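Local atomic coordinates of possible sortase-like protein (Corynebacterium diphtheriae, PDB entry 5UUS), a protein that probably acts as a class E sortase, a membrane-anchored transpeptidase-type hydrolase that cleaves sorting signals and attaches surface proteins to the bacterial cell envelope. Residues A[77-80]-A[84-87]; A[174-179]-A[206-211]; A[152-157]-A[185-190]; A[56-59]-A[64-67]; A[68-73]-A[95-100]. All blocks are in the same frame, centred on the assembly; numbering follows the deposited sequence.

Contact 1. Residues A[77-80]-A[84-87]; sequences QLPG and NFAV
Gln-77 and Asn-84 hold each other by two bonds where the chain turns back into strand 83-88 of the sortase beta-barrel. Gln-77 N donates to Asn-84 O at 2.9 Å, coming from above the carbonyl plane. The return bond comes from Asn-84 N to Gln-77 OE1 at 2.8 Å; nearly straight (172°), it falls on an in-plane lone pair of the amide. A bend at chi2 (68°) folds the glutamine back so that its amide takes the place of a backbone carbonyl. Next to this lies the tight part. Pro-79 CG sits over one face of the Phe-85 ring, 3.9 Å from its centroid, in a CH-pi contact, while Gln-77 O meets the ring edge in plane, 3.3 Å from Phe-85 CD1. Val-112 packs against both Pro-79 and Phe-85. The contact is looser at Leu-78, which is partly exposed: its side chain points away from the strand and packs on Pro-35. Asn-84 OD1 bonds to Thr-191 OG1 and Asn-84 ND2 to Ser-172 O. The long glutamine side chain thus lets an amide oxygen satisfy a backbone N-H, while a rigid proline covers an aromatic face, so the turn combines directional polar bonds with apolar burial.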
loop_
_atom_site.group_PDB
_atom_site.type_symbol
_atom_site.label_atom_id
_atom_site.label_comp_id
_atom_site.label_asym_id
_atom_site.label_seq_id
_atom_site.Cartn_x
_atom_site.Cartn_y
_atom_site.Cartn_z
ATOM N N GLN A 77 3.290 -1.877 9.549
ATOM C CA GLN A 77 3.677 -3.193 9.076
ATOM C C GLN A 77 4.408 -3.064 7.763
ATOM O O GLN A 77 4.458 -1.988 7.177
ATOM C CB GLN A 77 2.454 -4.111 8.941
ATOM C CG GLN A 77 1.946 -4.650 10.293
ATOM C CD GLN A 77 1.329 -3.568 11.211
ATOM O OE1 GLN A 77 0.373 -2.871 10.850
ATOM N NE2 GLN A 77 1.873 -3.447 12.416
ATOM N N LEU A 78 4.996 -4.166 7.324
ATOM C CA LEU A 78 5.825 -4.208 6.136
ATOM C C LEU A 78 5.051 -4.976 5.056
ATOM O O LEU A 78 3.991 -5.521 5.336
ATOM C CB LEU A 78 7.186 -4.855 6.476
ATOM C CG LEU A 78 8.082 -3.992 7.376
ATOM C CD1 LEU A 78 9.301 -4.814 7.938
ATOM C CD2 LEU A 78 8.569 -2.782 6.598
ATOM N N PRO A 79 5.554 -5.007 3.815
ATOM C CA PRO A 79 4.728 -5.563 2.738
ATOM C C PRO A 79 4.329 -7.018 2.938
ATOM O O PRO A 79 5.185 -7.818 3.303
ATOM C CB PRO A 79 5.636 -5.415 1.504
ATOM C CG PRO A 79 6.469 -4.227 1.813
ATOM C CD PRO A 79 6.751 -4.333 3.290
ATOM N N GLY A 80 3.059 -7.354 2.695
ATOM C CA GLY A 80 2.610 -8.732 2.802
ATOM C C GLY A 80 2.128 -9.121 4.187
ATOM O O GLY A 80 1.605 -10.206 4.399
ATOM N N ASN A 84 -1.295 -3.039 8.588
ATOM C CA ASN A 84 -1.309 -1.894 7.681
ATOM C C ASN A 84 0.109 -1.468 7.293
ATOM O O ASN A 84 0.891 -1.015 8.133
ATOM C CB ASN A 84 -2.082 -0.749 8.349
ATOM C CG ASN A 84 -2.429 0.386 7.396
ATOM O OD1 ASN A 84 -1.985 0.439 6.236
ATOM N ND2 ASN A 84 -3.223 1.327 7.899
ATOM N N PHE A 85 0.453 -1.675 6.026
ATOM C CA PHE A 85 1.740 -1.238 5.492
ATOM C C PHE A 85 1.527 0.189 4.925
ATOM O O PHE A 85 0.912 0.339 3.880
ATOM C CB PHE A 85 2.225 -2.231 4.429
ATOM C CG PHE A 85 3.280 -1.681 3.508
ATOM C CD1 PHE A 85 4.506 -1.253 4.007
ATOM C CD2 PHE A 85 3.053 -1.606 2.130
ATOM C CE1 PHE A 85 5.485 -0.718 3.153
ATOM C CE2 PHE A 85 4.034 -1.081 1.270
ATOM C CZ PHE A 85 5.248 -0.628 1.794
ATOM N N ALA A 86 2.009 1.216 5.634
ATOM C CA ALA A 86 1.716 2.617 5.298
ATOM C C ALA A 86 2.932 3.380 4.768
ATOM O O ALA A 86 4.040 3.257 5.299
ATOM C CB ALA A 86 1.147 3.350 6.524
ATOM N N VAL A 87 2.711 4.165 3.714
ATOM C CA VAL A 87 3.754 5.002 3.146
ATOM C C VAL A 87 3.212 6.405 2.861
ATOM O O VAL A 87 2.013 6.587 2.589
ATOM C CB VAL A 87 4.342 4.410 1.834
ATOM C CG1 VAL A 87 4.991 3.040 2.086
ATOM C CG2 VAL A 87 3.273 4.313 0.761
#

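Contact 2. Residues A[174-179]-A[206-211]; sequences LPETDV and IVHAML
Glu-176 meets His-208 in a His-carboxylate hydrogen bond that joins a type II beta turn, Leu-174 to Thr-177, to strand 204-216 of the sortase beta-barrel. From CB, on a bond directed at the turn, the His-208 side chain enters a slot between two apolar groups. Ile-206 CG2 from the same strand lies 3.6 Å above one face of the ring, and Pro-175 CG lies over the opposite face; both are offset toward the rim. His-208 ND1 bonds to Thr-191 OG1, and His-208 CE1 touches Pro-175 CB at 3.6 Å. His-208 CD2 passes 3.8 Å from Glu-176 OE1. At the tip, His-208 NE2 donates to Glu-176 OE2 at 2.6 Å (156°), the oxygen lying close to the ring plane. A glutamate suits this place because its chain, bent at chi2, spans from the turn to the ring, which it reaches with the syn lone pair of OE2.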
loop_
_atom_site.group_PDB
_atom_site.type_symbol
_atom_site.label_atom_id
_atom_site.label_comp_id
_atom_site.label_asym_id
_atom_site.label_seq_id
_atom_site.Cartn_x
_atom_site.Cartn_y
_atom_site.Cartn_z
ATOM N N LEU A 174 -5.381 -1.829 12.002
ATOM C CA LEU A 174 -6.722 -1.831 11.452
ATOM C C LEU A 174 -7.095 -0.362 11.235
ATOM O O LEU A 174 -7.301 0.368 12.216
ATOM C CB LEU A 174 -7.701 -2.526 12.401
ATOM C CG LEU A 174 -9.166 -2.529 11.959
ATOM C CD1 LEU A 174 -9.303 -3.318 10.662
ATOM C CD2 LEU A 174 -10.064 -3.113 13.053
ATOM N N PRO A 175 -7.153 0.082 9.962
ATOM C CA PRO A 175 -7.207 1.541 9.705
ATOM C C PRO A 175 -8.437 2.238 10.289
ATOM O O PRO A 175 -9.514 1.638 10.375
ATOM C CB PRO A 175 -7.199 1.655 8.172
ATOM C CG PRO A 175 -7.310 0.266 7.628
ATOM C CD PRO A 175 -6.998 -0.716 8.735
ATOM N N GLU A 176 -8.236 3.485 10.715
ATOM C CA GLU A 176 -9.274 4.329 11.328
ATOM C C GLU A 176 -9.976 3.677 12.519
ATOM O O GLU A 176 -11.190 3.823 12.703
ATOM C CB GLU A 176 -10.297 4.745 10.270
ATOM C CG GLU A 176 -9.663 5.659 9.208
ATOM C CD GLU A 176 -9.197 4.890 7.994
ATOM O OE1 GLU A 176 -9.967 4.031 7.485
ATOM O OE2 GLU A 176 -8.054 5.133 7.545
ATOM N N THR A 177 -9.201 2.933 13.302
ATOM C CA THR A 177 -9.648 2.368 14.576
ATOM C C THR A 177 -8.578 2.583 15.618
ATOM O O THR A 177 -7.484 3.026 15.300
ATOM C CB THR A 177 -9.900 0.834 14.514
ATOM O OG1 THR A 177 -8.633 0.135 14.488
ATOM C CG2 THR A 177 -10.725 0.483 13.288
ATOM N N ASP A 178 -8.874 2.178 16.848
ATOM C CA ASP A 178 -7.906 2.245 17.941
ATOM C C ASP A 178 -7.094 0.938 18.113
ATOM O O ASP A 178 -6.464 0.724 19.157
ATOM C CB ASP A 178 -8.634 2.571 19.257
ATOM C CG ASP A 178 -9.697 1.513 19.634
ATOM O OD1 ASP A 178 -10.039 0.651 18.791
ATOM O OD2 ASP A 178 -10.207 1.551 20.779
ATOM N N VAL A 179 -7.123 0.062 17.108
ATOM C CA VAL A 179 -6.345 -1.185 17.162
ATOM C C VAL A 179 -4.986 -0.994 16.524
ATOM O O VAL A 179 -4.892 -0.920 15.302
ATOM C CB VAL A 179 -7.060 -2.339 16.445
ATOM C CG1 VAL A 179 -6.296 -3.633 16.652
ATOM C CG2 VAL A 179 -8.461 -2.505 16.989
ATOM N N ILE A 206 -5.812 10.151 1.625
ATOM C CA ILE A 206 -5.567 8.778 2.078
ATOM C C ILE A 206 -6.109 7.774 1.051
ATOM O O ILE A 206 -7.239 7.927 0.572
ATOM C CB ILE A 206 -6.252 8.475 3.436
ATOM C CG1 ILE A 206 -5.961 9.566 4.460
ATOM C CG2 ILE A 206 -5.825 7.085 3.976
ATOM C CD1 ILE A 206 -4.462 9.744 4.755
ATOM N N VAL A 207 -5.311 6.762 0.705
ATOM C CA VAL A 207 -5.794 5.641 -0.118
ATOM C C VAL A 207 -5.524 4.315 0.597
ATOM O O VAL A 207 -4.436 4.118 1.167
ATOM C CB VAL A 207 -5.137 5.625 -1.507
ATOM C CG1 VAL A 207 -5.450 4.308 -2.235
ATOM C CG2 VAL A 207 -5.594 6.828 -2.306
ATOM N N HIS A 208 -6.519 3.427 0.615
ATOM C CA HIS A 208 -6.344 2.095 1.212
ATOM C C HIS A 208 -6.531 1.028 0.144
ATOM O O HIS A 208 -7.472 1.080 -0.667
ATOM C CB HIS A 208 -7.348 1.839 2.358
ATOM C CG HIS A 208 -7.118 2.664 3.584
ATOM N ND1 HIS A 208 -5.908 2.684 4.261
ATOM C CD2 HIS A 208 -7.945 3.488 4.277
ATOM C CE1 HIS A 208 -6.004 3.482 5.311
ATOM N NE2 HIS A 208 -7.232 3.987 5.338
ATOM N N ALA A 209 -5.628 0.064 0.142
ATOM C CA ALA A 209 -5.720 -1.087 -0.736
ATOM C C ALA A 209 -5.537 -2.350 0.138
ATOM O O ALA A 209 -4.825 -2.326 1.145
ATOM C CB ALA A 209 -4.637 -1.005 -1.838
ATOM N N MET A 210 -6.173 -3.439 -0.259
ATOM C CA MET A 210 -6.152 -4.670 0.506
ATOM C C MET A 210 -5.351 -5.748 -0.232
ATOM O O MET A 210 -5.445 -5.893 -1.464
ATOM C CB MET A 210 -7.586 -5.152 0.787
ATOM C CG MET A 210 -7.647 -6.491 1.529
ATOM S SD MET A 210 -9.305 -6.969 2.057
ATOM C CE MET A 210 -9.626 -5.690 3.306
ATOM N N LEU A 211 -4.595 -6.521 0.546
ATOM C CA LEU A 211 -3.667 -7.537 0.032
ATOM C C LEU A 211 -4.396 -8.752 -0.526
ATOM O O LEU A 211 -5.234 -9.351 0.167
ATOM C CB LEU A 211 -2.708 -7.976 1.148
ATOM C CG LEU A 211 -1.634 -9.032 0.847
ATOM C CD1 LEU A 211 -0.526 -8.411 0.001
ATOM C CD2 LEU A 211 -1.048 -9.524 2.174
#

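Contact 3. Residues A[152-157]-A[185-190]; sequences GDYEHV and GMEGIM. With EDO (1,2-ethanediol), chain G.
Tyr-154 has CG anti to its carbonyl carbon (chi1 -70°) and its ring turned nearly crosswise at chi2 (85°), which carries the phenol from its loop to the start of strand 188-193. Glu-187 lays CB and CG against the tyrosine, and a bend at chi2 then leads its carboxylate off to Arg-148 and Gln-145. Glu-187 CG comes within 3.8 Å of Tyr-154 CE1. At the other carbon ortho to the hydroxyl, and from the same side of the ring plane, Ile-189 CG1 reaches Tyr-154 CE2 at 3.8 Å, the two side chains sliding past each other in opposite directions. The loop that presents Tyr-154 links helix 143-151 to strand 160-163 of the sortase barrel and is built from two overlapping type I turns, Gly-152 to Glu-155 and Tyr-154 to Val-157. Tyrosine suits the place because its ring packs against Ile-189 and Met-210 while its hydroxyl meets polar backbone. Glu-187 N gives Tyr-154 OH a weak, bent bond of 3.0 Å (129°), and Met-186 CB lies 3.5 Å from that oxygen. A water at the ring edge, in its plane, probably donates to Glu-187 O. On the outer side of the loop, Asp-153 N donates to O2 of a 1,2-ethanediol, probably from the crystallisation liquor, at 3.2 Å; Arg-148 bonds to the same molecule and forms salt bridges with Asp-153 and Glu-187.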
loop_
_atom_site.group_PDB
_atom_site.type_symbol
_atom_site.label_atom_id
_atom_site.label_comp_id
_atom_site.label_asym_id
_atom_site.label_seq_id
_atom_site.Cartn_x
_atom_site.Cartn_y
_atom_site.Cartn_z
ATOM N N GLY A 152 -18.236 -6.383 7.666
ATOM C CA GLY A 152 -17.368 -6.894 8.709
ATOM C C GLY A 152 -16.392 -5.872 9.238
ATOM O O GLY A 152 -16.695 -4.674 9.323
ATOM N N ASP A 153 -15.205 -6.344 9.608
ATOM C CA ASP A 153 -14.223 -5.481 10.252
ATOM C C ASP A 153 -13.729 -4.326 9.369
ATOM O O ASP A 153 -13.159 -3.363 9.861
ATOM C CB ASP A 153 -13.041 -6.324 10.714
ATOM C CG ASP A 153 -13.447 -7.356 11.757
ATOM O OD1 ASP A 153 -14.436 -7.130 12.484
ATOM O OD2 ASP A 153 -12.784 -8.394 11.855
ATOM N N TYR A 154 -13.933 -4.445 8.068
ATOM C CA TYR A 154 -13.450 -3.452 7.121
ATOM C C TYR A 154 -14.606 -2.633 6.512
ATOM O O TYR A 154 -14.437 -1.913 5.531
ATOM C CB TYR A 154 -12.597 -4.172 6.052
ATOM C CG TYR A 154 -11.295 -4.669 6.669
ATOM C CD1 TYR A 154 -11.237 -5.894 7.330
ATOM C CD2 TYR A 154 -10.145 -3.871 6.666
ATOM C CE1 TYR A 154 -10.057 -6.343 7.929
ATOM C CE2 TYR A 154 -8.956 -4.317 7.271
ATOM C CZ TYR A 154 -8.930 -5.549 7.897
ATOM O OH TYR A 154 -7.773 -5.985 8.511
ATOM N N GLU A 155 -15.789 -2.741 7.108
ATOM C CA GLU A 155 -16.959 -2.028 6.584
ATOM C C GLU A 155 -16.739 -0.503 6.560
ATOM O O GLU A 155 -17.098 0.170 5.599
ATOM C CB GLU A 155 -18.205 -2.370 7.404
ATOM C CG GLU A 155 -19.375 -1.417 7.118
ATOM C CD GLU A 155 -20.679 -1.874 7.780
ATOM O OE1 GLU A 155 -20.663 -2.889 8.527
ATOM O OE2 GLU A 155 -21.716 -1.214 7.531
ATOM N N HIS A 156 -16.104 0.031 7.596
ATOM C CA HIS A 156 -15.884 1.478 7.710
ATOM C C HIS A 156 -14.700 2.005 6.865
ATOM O O HIS A 156 -14.443 3.198 6.836
ATOM C CB HIS A 156 -15.645 1.831 9.176
ATOM C CG HIS A 156 -14.342 1.314 9.702
ATOM N ND1 HIS A 156 -14.151 -0.009 10.052
ATOM C CD2 HIS A 156 -13.151 1.928 9.902
ATOM C CE1 HIS A 156 -12.904 -0.176 10.458
ATOM N NE2 HIS A 156 -12.273 0.979 10.356
ATOM N N VAL A 157 -13.971 1.125 6.192
ATOM C CA VAL A 157 -12.716 1.549 5.556
ATOM C C VAL A 157 -12.938 1.953 4.110
ATOM O O VAL A 157 -13.183 1.113 3.257
ATOM C CB VAL A 157 -11.641 0.438 5.615
ATOM C CG1 VAL A 157 -10.337 0.939 4.970
ATOM C CG2 VAL A 157 -11.406 -0.015 7.073
ATOM N N GLY A 185 -6.129 -12.085 12.756
ATOM C CA GLY A 185 -7.412 -12.018 12.080
ATOM C C GLY A 185 -7.518 -10.911 11.040
ATOM O O GLY A 185 -8.505 -10.832 10.306
ATOM N N MET A 186 -6.502 -10.056 10.961
ATOM C CA MET A 186 -6.538 -8.924 10.028
ATOM C C MET A 186 -6.170 -9.316 8.598
ATOM O O MET A 186 -5.392 -10.240 8.377
ATOM C CB MET A 186 -5.591 -7.830 10.494
ATOM C CG MET A 186 -5.990 -7.172 11.803
ATOM S SD MET A 186 -4.636 -6.104 12.324
ATOM C CE MET A 186 -5.384 -5.404 13.783
ATOM N N GLU A 187 -6.769 -8.623 7.634
ATOM C CA GLU A 187 -6.253 -8.606 6.265
ATOM C C GLU A 187 -4.957 -7.795 6.217
ATOM O O GLU A 187 -4.629 -7.066 7.146
ATOM C CB GLU A 187 -7.281 -7.994 5.300
ATOM C CG GLU A 187 -8.626 -8.708 5.308
ATOM C CD GLU A 187 -8.519 -10.161 4.817
ATOM O OE1 GLU A 187 -7.710 -10.439 3.898
ATOM O OE2 GLU A 187 -9.247 -11.013 5.358
ATOM N N GLY A 188 -4.227 -7.918 5.122
ATOM C CA GLY A 188 -3.145 -7.011 4.860
ATOM C C GLY A 188 -3.718 -5.762 4.196
ATOM O O GLY A 188 -4.428 -5.832 3.179
ATOM N N ILE A 189 -3.397 -4.613 4.774
ATOM C CA ILE A 189 -3.741 -3.347 4.164
ATOM C C ILE A 189 -2.490 -2.602 3.730
ATOM O O ILE A 189 -1.468 -2.662 4.410
ATOM C CB ILE A 189 -4.543 -2.480 5.142
ATOM C CG1 ILE A 189 -5.892 -3.152 5.393
ATOM C CG2 ILE A 189 -4.766 -1.047 4.555
ATOM C CD1 ILE A 189 -6.861 -2.998 4.238
ATOM N N MET A 190 -2.562 -1.912 2.588
ATOM C CA MET A 190 -1.530 -0.942 2.257
ATOM C C MET A 190 -2.164 0.468 2.235
ATOM O O MET A 190 -3.245 0.675 1.663
ATOM C CB MET A 190 -0.868 -1.252 0.913
ATOM C CG MET A 190 0.176 -0.188 0.499
ATOM S SD MET A 190 0.980 -0.557 -1.076
ATOM C CE MET A 190 2.068 0.880 -1.231
HETATM C C1 EDO G . -14.993 -10.863 11.798
HETATM O O1 EDO G . -16.326 -10.628 12.288
HETATM C C2 EDO G . -14.946 -10.828 10.264
HETATM O O2 EDO G . -14.791 -9.487 9.761
HETATM O O HOH W 1 -5.775 -4.607 8.634
#

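Contact 4. Residues A[56-59]-A[64-67]; sequences AIVE and ADLE
Val-58 and Asp-65 mark the nearest approach of the two backbones, with their CA atoms 6.3 Å apart. Residues 56-59 run extended at the end of strand 54-59, whereas 64-67 belong to the loop that follows it, and side chains make most of the contact. The two that carry it cross at about a right angle. Val-58 has CG1 anti to its backbone N (chi1 151°), which sends this methyl to Asp-65: it lies 3.7 Å from Asp-65 OD1 and 3.8 Å from Asp-65 CB. The compact branched valine thus makes an apolar contact that leaves Asp-65 OD2 to its hydrogen bond from Thr-62 N within the intervening loop. Glu-59 turns its side chain away from the loop to bond with His-72. In the sortase barrel, strand 54-59 lies between its antiparallel neighbour 40-45 and the short strand 71-72, which runs parallel to it. Residues 64-67 thus belong to the connection between two parallel strands, with Leu-66 touching His-90, the predicted active-site proton donor/acceptor.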
loop_
_atom_site.group_PDB
_atom_site.type_symbol
_atom_site.label_atom_id
_atom_site.label_comp_id
_atom_site.label_asym_id
_atom_site.label_seq_id
_atom_site.Cartn_x
_atom_site.Cartn_y
_atom_site.Cartn_z
ATOM N N ALA A 56 11.201 3.522 -5.694
ATOM C CA ALA A 56 11.784 2.899 -4.527
ATOM C C ALA A 56 11.069 3.412 -3.279
ATOM O O ALA A 56 10.646 4.582 -3.201
ATOM C CB ALA A 56 13.289 3.185 -4.455
ATOM N N ILE A 57 10.913 2.532 -2.306
ATOM C CA ILE A 57 10.365 2.944 -1.038
ATOM C C ILE A 57 11.459 2.945 -0.009
ATOM O O ILE A 57 12.189 1.973 0.109
ATOM C CB ILE A 57 9.223 2.036 -0.610
ATOM C CG1 ILE A 57 8.113 2.080 -1.671
ATOM C CG2 ILE A 57 8.700 2.447 0.755
ATOM C CD1 ILE A 57 7.064 0.981 -1.494
ATOM N N VAL A 58 11.567 4.041 0.728
ATOM C CA VAL A 58 12.601 4.218 1.745
ATOM C C VAL A 58 12.014 4.015 3.157
ATOM O O VAL A 58 10.818 4.236 3.371
ATOM C CB VAL A 58 13.219 5.640 1.573
ATOM C CG1 VAL A 58 13.730 6.217 2.866
ATOM C CG2 VAL A 58 14.286 5.633 0.472
ATOM N N GLU A 59 12.832 3.602 4.119
ATOM C CA GLU A 59 12.371 3.455 5.502
ATOM C C GLU A 59 12.429 4.773 6.253
ATOM O O GLU A 59 13.511 5.325 6.448
ATOM C CB GLU A 59 13.217 2.400 6.244
ATOM C CG GLU A 59 12.880 2.261 7.727
ATOM C CD GLU A 59 11.528 1.574 7.977
ATOM O OE1 GLU A 59 10.815 1.237 6.996
ATOM O OE2 GLU A 59 11.175 1.369 9.159
ATOM N N ALA A 64 13.781 14.376 4.328
ATOM C CA ALA A 64 14.889 13.818 3.573
ATOM C C ALA A 64 14.530 12.473 2.933
ATOM O O ALA A 64 14.923 12.195 1.787
ATOM C CB ALA A 64 16.104 13.672 4.475
ATOM N N ASP A 65 13.795 11.637 3.673
ATOM C CA ASP A 65 13.353 10.338 3.160
ATOM C C ASP A 65 12.399 10.459 1.969
ATOM O O ASP A 65 12.441 9.637 1.047
ATOM C CB ASP A 65 12.654 9.539 4.258
ATOM C CG ASP A 65 13.578 9.194 5.425
ATOM O OD1 ASP A 65 14.756 8.863 5.194
ATOM O OD2 ASP A 65 13.110 9.249 6.576
ATOM N N LEU A 66 11.524 11.469 2.010
ATOM C CA LEU A 66 10.456 11.609 1.028
ATOM C C LEU A 66 10.956 12.322 -0.211
ATOM O O LEU A 66 10.175 12.662 -1.085
ATOM C CB LEU A 66 9.268 12.381 1.620
ATOM C CG LEU A 66 8.616 11.725 2.849
ATOM C CD1 LEU A 66 7.398 12.495 3.314
ATOM C CD2 LEU A 66 8.234 10.313 2.529
ATOM N N GLU A 67 12.265 12.551 -0.272
ATOM C CA GLU A 67 12.856 13.370 -1.319
ATOM C C GLU A 67 12.882 12.670 -2.674
ATOM O O GLU A 67 12.619 13.292 -3.696
ATOM C CB GLU A 67 14.275 13.790 -0.924
ATOM C CG GLU A 67 14.897 14.841 -1.837
ATOM C CD GLU A 67 14.179 16.182 -1.770
ATOM O OE1 GLU A 67 13.454 16.425 -0.779
ATOM O OE2 GLU A 67 14.342 16.994 -2.708
#

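Contact 5. Residues A[68-73]-A[95-100]; sequences AGPGHY and GAPFND
Pro-70 is the hub of this apolar contact, meeting both Pro-97 and Phe-98. Pro-70 CD comes within 3.9 Å of Pro-97 CG, the two pyrrolidine rings sliding past each other in opposite directions. Pro-70 CG reaches Phe-98 CZ, also at 3.9 Å, approaching the phenyl ring obliquely. Phe-98 has CG anti to its carbonyl carbon (chi1 -73°), which brings the rim of the ring back to the first proline. Pro-97 CG lies 4.0 Å above one face of the Phe-98 ring, offset toward its rim, so the three side chains form one cluster. Further out, Phe-55 of strand 54-59 touches both prolines, Met-44 of strand 40-45 touches Pro-70 and Phe-98, and Val-87 of strand 83-88 packs on Phe-98. Gly-69 (phi 157°, psi -169°) has a backbone shape that calls for glycine, since a CB would jam against the carbonyl O of Ala-68 and against Pro-70 CD. Pro-70 is held in the sheet of the sortase barrel through a backbone hydrogen bond to Val-58, just before strand 71-72. Residues 95-100 follow strand 83-88 and the predicted active-site His-90, whose side chain is about 4 Å from that of Pro-97. Apolar packing joins the two segments: the prolines are rigid and lose little freedom, and the phenyl adds flat apolar surface, consistent with a non-polar wall beside the histidine.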
loop_
_atom_site.group_PDB
_atom_site.type_symbol
_atom_site.label_atom_id
_atom_site.label_comp_id
_atom_site.label_asym_id
_atom_site.label_seq_id
_atom_site.Cartn_x
_atom_site.Cartn_y
_atom_site.Cartn_z
ATOM N N ALA A 68 13.182 11.382 -2.692
ATOM C CA ALA A 68 13.299 10.667 -3.959
ATOM C C ALA A 68 12.134 9.713 -4.233
ATOM O O ALA A 68 12.147 8.979 -5.229
ATOM C CB ALA A 68 14.608 9.900 -3.994
ATOM N N GLY A 69 11.136 9.701 -3.350
ATOM C CA GLY A 69 10.004 8.789 -3.498
ATOM C C GLY A 69 9.294 8.518 -2.181
ATOM O O GLY A 69 9.555 9.192 -1.178
ATOM N N PRO A 70 8.386 7.534 -2.166
ATOM C CA PRO A 70 7.637 7.289 -0.927
ATOM C C PRO A 70 8.533 6.811 0.217
ATOM O O PRO A 70 9.579 6.187 -0.025
ATOM C CB PRO A 70 6.639 6.204 -1.328
ATOM C CG PRO A 70 6.570 6.274 -2.816
ATOM C CD PRO A 70 7.898 6.709 -3.283
ATOM N N GLY A 71 8.128 7.111 1.450
ATOM C CA GLY A 71 8.790 6.575 2.632
ATOM C C GLY A 71 7.807 5.762 3.463
ATOM O O GLY A 71 6.624 6.100 3.526
ATOM N N HIS A 72 8.296 4.702 4.103
ATOM C CA HIS A 72 7.500 3.860 5.004
ATOM C C HIS A 72 7.395 4.489 6.396
ATOM O O HIS A 72 8.406 4.868 6.967
ATOM C CB HIS A 72 8.131 2.457 5.089
ATOM C CG HIS A 72 7.466 1.526 6.058
ATOM N ND1 HIS A 72 8.145 0.942 7.111
ATOM C CD2 HIS A 72 6.194 1.050 6.120
ATOM C CE1 HIS A 72 7.318 0.155 7.786
ATOM N NE2 HIS A 72 6.128 0.205 7.209
ATOM N N TYR A 73 6.172 4.638 6.933
ATOM C CA TYR A 73 6.002 4.999 8.336
ATOM C C TYR A 73 6.607 3.896 9.238
ATOM O O TYR A 73 6.120 2.770 9.266
ATOM C CB TYR A 73 4.524 5.200 8.687
ATOM C CG TYR A 73 3.847 6.422 8.051
ATOM C CD1 TYR A 73 3.834 7.650 8.702
ATOM C CD2 TYR A 73 3.191 6.315 6.848
ATOM C CE1 TYR A 73 3.184 8.764 8.141
ATOM C CE2 TYR A 73 2.544 7.427 6.258
ATOM C CZ TYR A 73 2.541 8.641 6.923
ATOM O OH TYR A 73 1.894 9.722 6.348
ATOM N N GLY A 95 8.326 14.518 -10.812
ATOM C CA GLY A 95 8.516 13.137 -10.409
ATOM C C GLY A 95 7.974 12.784 -9.036
ATOM O O GLY A 95 8.388 11.784 -8.456
ATOM N N ALA A 96 7.063 13.600 -8.504
ATOM C CA ALA A 96 6.373 13.256 -7.258
ATOM C C ALA A 96 5.584 11.989 -7.506
ATOM O O ALA A 96 4.936 11.877 -8.538
ATOM C CB ALA A 96 5.455 14.379 -6.797
ATOM N N PRO A 97 5.627 11.030 -6.564
ATOM C CA PRO A 97 4.987 9.745 -6.851
ATOM C C PRO A 97 3.477 9.781 -6.726
ATOM O O PRO A 97 2.841 8.948 -7.364
ATOM C CB PRO A 97 5.578 8.810 -5.774
ATOM C CG PRO A 97 5.760 9.726 -4.595
ATOM C CD PRO A 97 6.243 11.041 -5.222
ATOM N N PHE A 98 2.914 10.671 -5.904
ATOM C CA PHE A 98 1.507 10.492 -5.506
ATOM C C PHE A 98 0.596 11.617 -6.000
ATOM O O PHE A 98 -0.413 11.903 -5.377
ATOM C CB PHE A 98 1.374 10.377 -3.969
ATOM C CG PHE A 98 1.872 9.064 -3.383
ATOM C CD1 PHE A 98 2.087 7.946 -4.186
ATOM C CD2 PHE A 98 2.080 8.944 -2.010
ATOM C CE1 PHE A 98 2.554 6.728 -3.617
ATOM C CE2 PHE A 98 2.523 7.745 -1.436
ATOM C CZ PHE A 98 2.769 6.640 -2.233
ATOM N N ASN A 99 0.950 12.258 -7.108
ATOM C CA ASN A 99 0.108 13.336 -7.633
ATOM C C ASN A 99 -1.235 12.816 -8.168
ATOM O O ASN A 99 -2.231 13.535 -8.141
ATOM C CB ASN A 99 0.846 14.105 -8.733
ATOM C CG ASN A 99 0.029 15.267 -9.296
ATOM O OD1 ASN A 99 -0.643 16.023 -8.556
ATOM N ND2 ASN A 99 0.068 15.402 -10.616
ATOM N N ASP A 100 -1.270 11.562 -8.624
ATOM C CA ASP A 100 -2.449 11.041 -9.324
ATOM C C ASP A 100 -3.233 9.945 -8.591
ATOM O O ASP A 100 -4.004 9.211 -9.213
ATOM C CB ASP A 100 -2.036 10.521 -10.700
ATOM C CG ASP A 100 -1.716 11.653 -11.682
ATOM O OD1 ASP A 100 -2.516 12.609 -11.784
ATOM O OD2 ASP A 100 -0.656 11.593 -12.343
#

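All five contacts reach the same curled sheet. Contacts 2 and 3 lie close together, their centres 6 Å apart, because strands 188-193 and 204-216 are neighbours; contacts 4 and 5 form a second group, centres 8 Å apart, across strands 54-59 and 71-72. Contacts 3 and 4 are about 26 Å apart between centres, on opposite sides of the chain's centre. Contact 1 mediates: strand 83-88 pairs with 188-193 on one flank and 71-72 on the other, and Thr-191 bonds both Asn-84 and His-208. The predicted catalytic His-90 lies by contacts 4 and 5, its side chain about 4 Å from that of Pro-97 and about 8 Å from that of Asp-65; contacts 1 to 3 lie away from it.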